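Local coordinates for protein putative esterase MT1895 (PDB 3S4K) that probably hydrolyses acyl-CoA thioesters, perhaps 1,4-dihydroxy-2-naphthoyl-CoA, as a hotdog-fold enzyme of the PaaI thioesterase family, at residues A70-L75 against Q115-L119; S83-N89 against Q134-L140; N90-R95 against R128-Q134. All coordinates share one frame; numbering follows the deposited sequence.

Contact 1: A70-L75 against Q115-L119; sequences AAFAWL and QQLWL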
loop_
_atom_site.group_PDB
_atom_site.type_symbol
_atom_site.label_atom_id
_atom_site.label_comp_id
_atom_site.label_asym_id
_atom_site.label_seq_id
_atom_site.Cartn_x
_atom_site.Cartn_y
_atom_site.Cartn_z
ATOM N N ALA A 70 -11.386 3.384 11.204
ATOM C CA ALA A 70 -12.848 3.471 11.091
ATOM C C ALA A 70 -13.470 2.118 11.491
ATOM O O ALA A 70 -14.468 2.048 12.241
ATOM C CB ALA A 70 -13.270 3.864 9.662
ATOM N N ALA A 71 -12.873 1.045 10.987
ATOM C CA ALA A 71 -13.399 -0.305 11.222
ATOM C C ALA A 71 -13.340 -0.673 12.696
ATOM O O ALA A 71 -14.283 -1.229 13.249
ATOM C CB ALA A 71 -12.658 -1.323 10.357
ATOM N N PHE A 72 -12.236 -0.329 13.345
ATOM C CA PHE A 72 -12.103 -0.589 14.764
ATOM C C PHE A 72 -13.119 0.233 15.561
ATOM O O PHE A 72 -13.744 -0.269 16.486
ATOM C CB PHE A 72 -10.704 -0.259 15.209
ATOM C CG PHE A 72 -10.451 -0.579 16.634
ATOM C CD1 PHE A 72 -9.961 -1.826 17.001
ATOM C CD2 PHE A 72 -10.687 0.372 17.625
ATOM C CE1 PHE A 72 -9.705 -2.130 18.344
ATOM C CE2 PHE A 72 -10.439 0.074 18.967
ATOM C CZ PHE A 72 -9.959 -1.179 19.328
ATOM N N ALA A 73 -13.291 1.495 15.183
ATOM C CA ALA A 73 -14.264 2.341 15.849
ATOM C C ALA A 73 -15.678 1.796 15.726
ATOM O O ALA A 73 -16.414 1.797 16.699
ATOM C CB ALA A 73 -14.198 3.793 15.324
ATOM N N TRP A 74 -16.069 1.343 14.545
ATOM C CA TRP A 74 -17.408 0.797 14.381
ATOM C C TRP A 74 -17.566 -0.489 15.205
ATOM O O TRP A 74 -18.563 -0.657 15.910
ATOM C CB TRP A 74 -17.729 0.534 12.913
ATOM C CG TRP A 74 -19.083 -0.033 12.728
ATOM C CD1 TRP A 74 -20.257 0.655 12.691
ATOM C CD2 TRP A 74 -19.420 -1.419 12.609
ATOM N NE1 TRP A 74 -21.319 -0.222 12.508
ATOM C CE2 TRP A 74 -20.821 -1.499 12.456
ATOM C CE3 TRP A 74 -18.665 -2.604 12.577
ATOM C CZ2 TRP A 74 -21.484 -2.712 12.318
ATOM C CZ3 TRP A 74 -19.342 -3.822 12.416
ATOM C CH2 TRP A 74 -20.728 -3.860 12.292
ATOM N N LEU A 75 -16.589 -1.392 15.125
ATOM C CA LEU A 75 -16.730 -2.667 15.801
ATOM C C LEU A 75 -16.952 -2.476 17.302
ATOM O O LEU A 75 -17.713 -3.210 17.922
ATOM C CB LEU A 75 -15.500 -3.540 15.583
ATOM C CG LEU A 75 -15.562 -4.977 16.123
ATOM C CD1 LEU A 75 -16.709 -5.764 15.550
ATOM C CD2 LEU A 75 -14.236 -5.704 15.837
ATOM N N GLN A 115 -17.098 -9.544 8.646
ATOM C CA GLN A 115 -16.206 -8.660 7.846
ATOM C C GLN A 115 -16.727 -7.230 7.725
ATOM O O GLN A 115 -17.921 -6.961 7.963
ATOM C CB GLN A 115 -15.958 -9.245 6.442
ATOM C CG GLN A 115 -15.419 -10.724 6.452
ATOM C CD GLN A 115 -14.793 -11.162 5.121
ATOM O OE1 GLN A 115 -14.245 -10.364 4.397
ATOM N NE2 GLN A 115 -14.859 -12.460 4.824
ATOM N N GLN A 116 -15.809 -6.336 7.354
ATOM C CA GLN A 116 -16.128 -4.989 6.950
ATOM C C GLN A 116 -15.431 -4.658 5.647
ATOM O O GLN A 116 -14.338 -5.161 5.355
ATOM C CB GLN A 116 -15.773 -3.938 8.017
ATOM C CG GLN A 116 -16.150 -4.298 9.433
ATOM C CD GLN A 116 -15.872 -3.188 10.411
ATOM O OE1 GLN A 116 -16.116 -2.003 10.103
ATOM N NE2 GLN A 116 -15.355 -3.547 11.599
ATOM N N LEU A 117 -16.058 -3.765 4.896
ATOM C CA LEU A 117 -15.505 -3.256 3.674
ATOM C C LEU A 117 -15.647 -1.724 3.717
ATOM O O LEU A 117 -16.769 -1.201 3.869
ATOM C CB LEU A 117 -16.204 -3.916 2.469
ATOM C CG LEU A 117 -15.635 -3.571 1.092
ATOM C CD1 LEU A 117 -14.266 -4.178 0.904
ATOM C CD2 LEU A 117 -16.576 -3.977 -0.043
ATOM N N TRP A 118 -14.529 -1.004 3.588
ATOM C CA TRP A 118 -14.485 0.459 3.649
ATOM C C TRP A 118 -13.873 1.047 2.374
ATOM O O TRP A 118 -12.931 0.480 1.825
ATOM C CB TRP A 118 -13.652 0.951 4.841
ATOM C CG TRP A 118 -14.346 0.709 6.161
ATOM C CD1 TRP A 118 -14.361 -0.433 6.876
ATOM C CD2 TRP A 118 -15.133 1.650 6.896
ATOM N NE1 TRP A 118 -15.094 -0.278 8.029
ATOM C CE2 TRP A 118 -15.603 0.992 8.055
ATOM C CE3 TRP A 118 -15.498 2.981 6.682
ATOM C CZ2 TRP A 118 -16.398 1.634 9.013
ATOM C CZ3 TRP A 118 -16.313 3.598 7.611
ATOM C CH2 TRP A 118 -16.744 2.929 8.769
ATOM N N LEU A 119 -14.430 2.171 1.906
ATOM C CA LEU A 119 -13.895 2.951 0.782
ATOM C C LEU A 119 -13.159 4.177 1.331
ATOM O O LEU A 119 -13.694 4.909 2.175
ATOM C CB LEU A 119 -15.034 3.442 -0.113
ATOM C CG LEU A 119 -14.666 4.513 -1.129
ATOM C CD1 LEU A 119 -13.726 3.918 -2.156
ATOM C CD2 LEU A 119 -15.933 5.041 -1.817
#

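Contact 2: S83-N89 against Q134-L140; sequences SVVGVNN and QVRLQNL. With EDO (1,2-ethanediol), chain C.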
loop_
_atom_site.group_PDB
_atom_site.type_symbol
_atom_site.label_atom_id
_atom_site.label_comp_id
_atom_site.label_asym_id
_atom_site.label_seq_id
_atom_site.Cartn_x
_atom_site.Cartn_y
_atom_site.Cartn_z
ATOM N N SER A 83 -11.403 -6.777 17.693
ATOM C CA SER A 83 -10.362 -6.105 16.926
ATOM C C SER A 83 -10.539 -6.424 15.443
ATOM O O SER A 83 -11.424 -7.196 15.053
ATOM C CB SER A 83 -8.971 -6.509 17.405
ATOM O OG SER A 83 -8.803 -7.899 17.314
ATOM N N VAL A 84 -9.718 -5.797 14.626
ATOM C CA VAL A 84 -9.792 -6.003 13.174
ATOM C C VAL A 84 -8.441 -6.325 12.572
ATOM O O VAL A 84 -7.391 -5.927 13.078
ATOM C CB VAL A 84 -10.426 -4.788 12.431
ATOM C CG1 VAL A 84 -11.799 -4.468 13.002
ATOM C CG2 VAL A 84 -9.545 -3.529 12.550
ATOM N N VAL A 85 -8.481 -7.038 11.459
ATOM C CA VAL A 85 -7.282 -7.371 10.716
ATOM C C VAL A 85 -7.559 -7.199 9.246
ATOM O O VAL A 85 -8.568 -7.677 8.745
ATOM C CB VAL A 85 -6.820 -8.818 11.028
ATOM C CG1 VAL A 85 -7.907 -9.836 10.706
ATOM C CG2 VAL A 85 -5.535 -9.160 10.254
ATOM N N GLY A 86 -6.687 -6.477 8.553
ATOM C CA GLY A 86 -6.868 -6.347 7.116
ATOM C C GLY A 86 -6.691 -7.674 6.395
ATOM O O GLY A 86 -5.809 -8.482 6.753
ATOM N N VAL A 87 -7.511 -7.902 5.377
ATOM C CA VAL A 87 -7.246 -9.033 4.471
ATOM C C VAL A 87 -7.053 -8.630 3.019
ATOM O O VAL A 87 -6.390 -9.354 2.297
ATOM C CB VAL A 87 -8.260 -10.192 4.598
ATOM C CG1 VAL A 87 -8.261 -10.740 6.029
ATOM C CG2 VAL A 87 -9.669 -9.724 4.150
ATOM N N ASN A 88 -7.632 -7.521 2.559
ATOM C CA ASN A 88 -7.381 -7.086 1.177
ATOM C C ASN A 88 -7.402 -5.581 1.088
ATOM O O ASN A 88 -8.222 -4.943 1.729
ATOM C CB ASN A 88 -8.383 -7.721 0.211
ATOM C CG ASN A 88 -8.204 -7.251 -1.239
ATOM O OD1 ASN A 88 -8.826 -6.270 -1.660
ATOM N ND2 ASN A 88 -7.327 -7.921 -1.982
ATOM N N ASN A 89 -6.486 -5.031 0.305
ATOM C CA ASN A 89 -6.402 -3.588 0.041
ATOM C C ASN A 89 -6.243 -3.418 -1.462
ATOM O O ASN A 89 -5.248 -3.908 -2.055
ATOM C CB ASN A 89 -5.222 -2.942 0.795
ATOM C CG ASN A 89 -5.020 -1.443 0.467
ATOM O OD1 ASN A 89 -5.039 -1.009 -0.705
ATOM N ND2 ASN A 89 -4.718 -0.655 1.522
ATOM N N GLN A 134 -10.311 0.346 -1.597
ATOM C CA GLN A 134 -11.225 -0.368 -0.715
ATOM C C GLN A 134 -10.438 -1.346 0.094
ATOM O O GLN A 134 -9.591 -2.039 -0.451
ATOM C CB GLN A 134 -12.298 -1.081 -1.503
ATOM C CG GLN A 134 -13.066 -0.058 -2.271
ATOM C CD GLN A 134 -14.164 -0.595 -3.103
ATOM O OE1 GLN A 134 -14.421 -1.799 -3.147
ATOM N NE2 GLN A 134 -14.833 0.311 -3.793
ATOM N N VAL A 135 -10.745 -1.391 1.386
ATOM C CA VAL A 135 -10.094 -2.273 2.319
ATOM C C VAL A 135 -11.101 -3.236 2.924
ATOM O O VAL A 135 -12.125 -2.803 3.462
ATOM C CB VAL A 135 -9.398 -1.454 3.423
ATOM C CG1 VAL A 135 -8.654 -2.371 4.402
ATOM C CG2 VAL A 135 -8.460 -0.426 2.800
ATOM N N ARG A 136 -10.784 -4.529 2.844
ATOM C CA ARG A 136 -11.602 -5.590 3.424
ATOM C C ARG A 136 -10.921 -6.039 4.704
ATOM O O ARG A 136 -9.712 -6.321 4.698
ATOM C CB ARG A 136 -11.754 -6.738 2.446
ATOM C CG ARG A 136 -12.549 -7.937 2.992
ATOM C CD ARG A 136 -12.708 -8.997 1.948
ATOM N NE ARG A 136 -13.690 -8.602 0.946
ATOM C CZ ARG A 136 -15.013 -8.672 1.091
ATOM N NH1 ARG A 136 -15.572 -9.104 2.219
ATOM N NH2 ARG A 136 -15.795 -8.240 0.103
ATOM N N LEU A 137 -11.691 -6.081 5.793
ATOM C CA LEU A 137 -11.179 -6.455 7.102
ATOM C C LEU A 137 -11.983 -7.607 7.684
ATOM O O LEU A 137 -13.175 -7.716 7.448
ATOM C CB LEU A 137 -11.224 -5.262 8.061
ATOM C CG LEU A 137 -10.381 -4.054 7.636
ATOM C CD1 LEU A 137 -11.292 -2.998 7.003
ATOM C CD2 LEU A 137 -9.484 -3.507 8.792
ATOM N N GLN A 138 -11.305 -8.433 8.477
ATOM C CA GLN A 138 -11.944 -9.400 9.339
ATOM C C GLN A 138 -12.154 -8.822 10.728
ATOM O O GLN A 138 -11.241 -8.213 11.294
ATOM C CB GLN A 138 -11.037 -10.637 9.485
ATOM C CG GLN A 138 -11.405 -11.746 8.616
ATOM C CD GLN A 138 -10.581 -13.013 8.870
ATOM O OE1 GLN A 138 -10.034 -13.258 9.966
ATOM N NE2 GLN A 138 -10.501 -13.820 7.853
ATOM N N ASN A 139 -13.342 -9.025 11.287
ATOM C CA ASN A 139 -13.583 -8.740 12.696
ATOM C C ASN A 139 -13.119 -9.937 13.524
ATOM O O ASN A 139 -13.459 -11.056 13.204
ATOM C CB ASN A 139 -15.066 -8.504 12.937
ATOM C CG ASN A 139 -15.594 -7.279 12.195
ATOM O OD1 ASN A 139 -14.882 -6.277 12.031
ATOM N ND2 ASN A 139 -16.851 -7.359 11.740
ATOM N N LEU A 140 -12.373 -9.681 14.593
ATOM C CA LEU A 140 -11.848 -10.720 15.469
ATOM C C LEU A 140 -12.497 -10.561 16.818
ATOM O O LEU A 140 -12.599 -9.449 17.318
ATOM C CB LEU A 140 -10.347 -10.545 15.628
ATOM C CG LEU A 140 -9.529 -10.628 14.346
ATOM C CD1 LEU A 140 -8.072 -10.198 14.624
ATOM C CD2 LEU A 140 -9.601 -12.035 13.750
HETATM C C1 EDO C . -3.281 -6.511 8.010
HETATM O O1 EDO C . -3.865 -5.678 9.038
HETATM C C2 EDO C . -1.862 -6.938 8.388
HETATM O O2 EDO C . -1.843 -7.981 9.373
HETATM O O HOH W 1 -10.942 -4.778 -0.887
#

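Contact 3: N90-R95 against R128-Q134; sequences NTDFVR and RVVARGQ. With EDO (1,2-ethanediol), chain D.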
loop_
_atom_site.group_PDB
_atom_site.type_symbol
_atom_site.label_atom_id
_atom_site.label_comp_id
_atom_site.label_asym_id
_atom_site.label_seq_id
_atom_site.Cartn_x
_atom_site.Cartn_y
_atom_site.Cartn_z
ATOM N N ASN A 90 -7.224 -2.759 -2.079
ATOM C CA ASN A 90 -7.281 -2.622 -3.532
ATOM C C ASN A 90 -7.402 -1.151 -3.842
ATOM O O ASN A 90 -8.464 -0.560 -3.638
ATOM C CB ASN A 90 -8.462 -3.402 -4.102
ATOM C CG ASN A 90 -8.402 -3.516 -5.614
ATOM O OD1 ASN A 90 -7.949 -2.620 -6.273
ATOM N ND2 ASN A 90 -8.851 -4.643 -6.155
ATOM N N THR A 91 -6.275 -0.576 -4.293
ATOM C CA THR A 91 -6.121 0.859 -4.477
ATOM C C THR A 91 -5.911 1.188 -5.933
ATOM O O THR A 91 -5.082 0.564 -6.619
ATOM C CB THR A 91 -4.913 1.392 -3.689
ATOM O OG1 THR A 91 -5.184 1.233 -2.303
ATOM C CG2 THR A 91 -4.717 2.850 -4.017
ATOM N N ASP A 92 -6.656 2.185 -6.402
ATOM C CA ASP A 92 -6.491 2.708 -7.757
ATOM C C ASP A 92 -5.795 4.045 -7.633
ATOM O O ASP A 92 -6.149 4.867 -6.780
ATOM C CB ASP A 92 -7.853 2.880 -8.444
ATOM C CG ASP A 92 -8.538 1.576 -8.689
ATOM O OD1 ASP A 92 -8.044 0.761 -9.533
ATOM O OD2 ASP A 92 -9.573 1.336 -8.039
ATOM N N PHE A 93 -4.776 4.229 -8.461
ATOM C CA PHE A 93 -4.019 5.456 -8.527
ATOM C C PHE A 93 -4.570 6.291 -9.667
ATOM O O PHE A 93 -4.718 5.808 -10.790
ATOM C CB PHE A 93 -2.552 5.131 -8.771
ATOM C CG PHE A 93 -1.975 4.168 -7.774
ATOM C CD1 PHE A 93 -1.925 4.487 -6.415
ATOM C CD2 PHE A 93 -1.499 2.936 -8.185
ATOM C CE1 PHE A 93 -1.387 3.611 -5.500
ATOM C CE2 PHE A 93 -0.956 2.051 -7.264
ATOM C CZ PHE A 93 -0.912 2.388 -5.908
ATOM N N VAL A 94 -4.842 7.564 -9.393
ATOM C CA VAL A 94 -5.543 8.408 -10.327
ATOM C C VAL A 94 -4.704 9.545 -10.891
ATOM O O VAL A 94 -4.761 9.787 -12.085
ATOM C CB VAL A 94 -6.846 8.967 -9.668
ATOM C CG1 VAL A 94 -7.657 9.810 -10.650
ATOM C CG2 VAL A 94 -7.704 7.821 -9.134
ATOM N N ARG A 95 -3.920 10.228 -10.049
ATOM C CA ARG A 95 -3.196 11.435 -10.457
ATOM C C ARG A 95 -1.893 11.537 -9.689
ATOM O O ARG A 95 -1.843 11.257 -8.497
ATOM C CB ARG A 95 -4.035 12.700 -10.200
ATOM C CG ARG A 95 -3.388 14.005 -10.708
ATOM C CD ARG A 95 -4.305 15.210 -10.556
ATOM N NE ARG A 95 -5.393 15.211 -11.527
ATOM C CZ ARG A 95 -5.251 15.535 -12.809
ATOM N NH1 ARG A 95 -4.061 15.876 -13.281
ATOM N NH2 ARG A 95 -6.299 15.512 -13.619
ATOM N N ARG A 128 -8.922 17.362 -6.283
ATOM C CA ARG A 128 -8.825 16.310 -7.286
ATOM C C ARG A 128 -8.442 15.003 -6.602
ATOM O O ARG A 128 -7.597 14.980 -5.697
ATOM C CB ARG A 128 -7.792 16.661 -8.385
ATOM C CG ARG A 128 -8.189 17.887 -9.210
ATOM C CD ARG A 128 -7.289 18.113 -10.391
ATOM N NE ARG A 128 -7.873 19.067 -11.340
ATOM C CZ ARG A 128 -7.782 20.397 -11.244
ATOM N NH1 ARG A 128 -7.149 20.968 -10.223
ATOM N NH2 ARG A 128 -8.333 21.170 -12.177
ATOM N N VAL A 129 -9.077 13.924 -7.039
ATOM C CA VAL A 129 -8.761 12.609 -6.499
ATOM C C VAL A 129 -7.394 12.177 -7.015
ATOM O O VAL A 129 -7.141 12.187 -8.224
ATOM C CB VAL A 129 -9.837 11.567 -6.874
ATOM C CG1 VAL A 129 -9.453 10.180 -6.383
ATOM C CG2 VAL A 129 -11.207 11.957 -6.287
ATOM N N VAL A 130 -6.529 11.798 -6.082
ATOM C CA VAL A 130 -5.202 11.254 -6.388
ATOM C C VAL A 130 -5.135 9.735 -6.263
ATOM O O VAL A 130 -4.382 9.098 -7.022
ATOM C CB VAL A 130 -4.051 11.945 -5.568
ATOM C CG1 VAL A 130 -3.927 13.420 -5.947
ATOM C CG2 VAL A 130 -4.238 11.801 -4.080
ATOM N N ALA A 131 -5.911 9.151 -5.355
ATOM C CA ALA A 131 -6.002 7.697 -5.181
ATOM C C ALA A 131 -7.328 7.360 -4.503
ATOM O O ALA A 131 -7.902 8.210 -3.796
ATOM C CB ALA A 131 -4.805 7.161 -4.366
ATOM N N ARG A 132 -7.819 6.140 -4.706
ATOM C CA ARG A 132 -9.094 5.686 -4.123
ATOM C C ARG A 132 -8.953 4.198 -3.936
ATOM O O ARG A 132 -8.425 3.529 -4.821
ATOM C CB ARG A 132 -10.245 6.019 -5.072
ATOM C CG ARG A 132 -11.669 5.596 -4.669
ATOM C CD ARG A 132 -12.615 5.796 -5.876
ATOM N NE ARG A 132 -14.031 5.638 -5.532
ATOM C CZ ARG A 132 -14.649 4.469 -5.417
ATOM N NH1 ARG A 132 -13.980 3.333 -5.603
ATOM N NH2 ARG A 132 -15.939 4.424 -5.106
ATOM N N GLY A 133 -9.395 3.673 -2.805
ATOM C CA GLY A 133 -9.164 2.258 -2.515
ATOM C C GLY A 133 -10.224 1.670 -1.606
ATOM O O GLY A 133 -10.934 2.412 -0.909
ATOM N N GLN A 134 -10.311 0.346 -1.597
ATOM C CA GLN A 134 -11.225 -0.368 -0.715
ATOM C C GLN A 134 -10.438 -1.346 0.094
ATOM O O GLN A 134 -9.591 -2.039 -0.451
ATOM C CB GLN A 134 -12.298 -1.081 -1.503
ATOM C CG GLN A 134 -13.066 -0.058 -2.271
ATOM C CD GLN A 134 -14.164 -0.595 -3.103
ATOM O OE1 GLN A 134 -14.421 -1.799 -3.147
ATOM N NE2 GLN A 134 -14.833 0.311 -3.793
HETATM C C1 EDO D . -7.452 5.637 -12.632
HETATM O O1 EDO D . -6.910 4.577 -11.839
HETATM C C2 EDO D . -6.502 5.996 -13.764
HETATM O O2 EDO D . -6.366 4.889 -14.674
HETATM O O HOH W 2 -11.243 2.725 -6.698
HETATM O O HOH W 3 -8.135 13.576 -10.440
#

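Contact 1: A70-L75 against Q115-L119
The methyl group of A70 sits squarely over the six-membered ring of W118: CB lies 3.6 Å from the ring centroid and only 8° off its normal, a CH-pi contact over the face. The next backbone nitrogen, A71 N, rests on the same face, while the A71 methyl comes in obliquely beside the pyrrole part, its CB 3.5 Å from W118 NE1. Small alanine bumps thus let the flat indole press close to the helix. The pair belongs to the hotdog fold, in which a long central helix, here 56-75, is wrapped by an antiparallel sheet; strand 115-123 supplies Q116 and W118 to the inner face. Q116 fills the next hollow, between A71, W74 and L75. Its extended chain carries the amide to the helix, where NE2 donates to A71 O at 3.0 Å, from above the carbonyl plane and from the face opposite L75 N, which also bonds this oxygen. Q116 NE2 has a second partner in N139 OD1, and Q116 OE1 accepts from W118 NE1 at 2.9 Å, which fixes the amide's rotation. W74 turns CG away from its own backbone nitrogen (chi1 180°), which brings the edge of the indole to that amide, CE3 3.6 Å from Q116 NE2, the two planes 63° apart.

Contact 2: S83-N89 against Q134-L140
S83 and L140 open a run of antiparallel pairing in which the backbone does most of the bonding. S83 N donates to L140 O at 3.0 Å and L140 N returns a bond to S83 O; V85 and Q138 repeat the exchange. The pattern then breaks. V87 and N88 both face R136, a classic beta bulge, and R136 O takes two donors, V87 N at 2.8 Å and N88 N at 3.2 Å. R136 N answers with a bond to N88 O, so the ladder resumes one residue out of step. G86 N points away from the neighbouring strand and gives its hydrogen to O1 of an ethanediol, probably from the crystallisation liquor, at 3.0 Å; S96 of the second subunit holds the same molecule.

Side chains line up on both faces. V85 CG1 lies alongside Q138, 3.5 Å from its CB, and L140 CD1 packs near it. On the face turned to helix 56-75, V84 CG2 meets L137 CD2 at 3.8 Å, and V84 CG1 touches N139 OD1, whose hydrogen bond comes from Q116. V87 CG2, held between the backbone N and carbonyl carbon of its own residue, leans over R136 CG while the bent arginine chain leads NH1 off to Q115.

At N88 a water donates to OD1 at 2.7 Å and to Q134 O, and ND2 serves N90 and D92 of the second subunit. N89 OD1 is engaged with T91, and its ND2 with E64 and C60 of the helix. The bulge keeps both amides employed on one acceptor, while the N88 side chain ties its polar ends into the dimer, where this strand pairs with its counterpart and the sheet continues between subunits.

Contact 3: N90-R95 against R128-Q134
R132 and D92 meet through paired backbone bonds: D92 N donates to R132 O at 2.7 Å, and R132 N bonds back to D92 O. N90 and Q134 form the matching pair farther along. Between them T91 CA stands 3.9 Å from G133 CA, where glycine leaves room for the threonine OG1, itself hydrogen-bonded to N89 OD1. A water joins the side chains of D92 and R132, donating to D92 OD2 at 2.6 Å and accepting from R132 NH1 in the guanidinium plane; D92 OD1 accepts from N88 ND2 of the second subunit. These strands are neighbours in the curled antiparallel sheet of the hotdog fold; T91, F93 and A131 face helix 56-75, with I63, C60 and Y59 against them, and N90, T91 and D92 pair with a strand of the second subunit. Past F93 the strand gives way to loop, and V130 O takes V94 N at 2.9 Å and R95 N at 3.3 Å, both from one face of its plane. V94 CG2 reaches V129 CG1 at 4.0 Å. Behind this end, V130 and A131 both face I122 in a classic bulge, and D124 accepts from R128 N.

How the contacts relate
Contacts 2 and 3 are successive parts of one ladder, strand 83-93 against strand 129-140, with centres about 19 Å apart and Q134 in both; in sequence, the segments of contact 3 lie between those of contact 2. Contact 1 sets helix 56-75 on strand 115-123, the neighbour of 129-140 on its other side. Its centre is about 8 Å from that of contact 2, where L75 CD2 packs on S83 O at 3.3 Å, and about 19 Å from contact 3, which it touches mainly through L119. Helix 56-75 leads into strand 83-93, and 115-123 into 129-140, so segments of contact 1 alternate with those of the others. Together they join core helix, sheet and dimer edge.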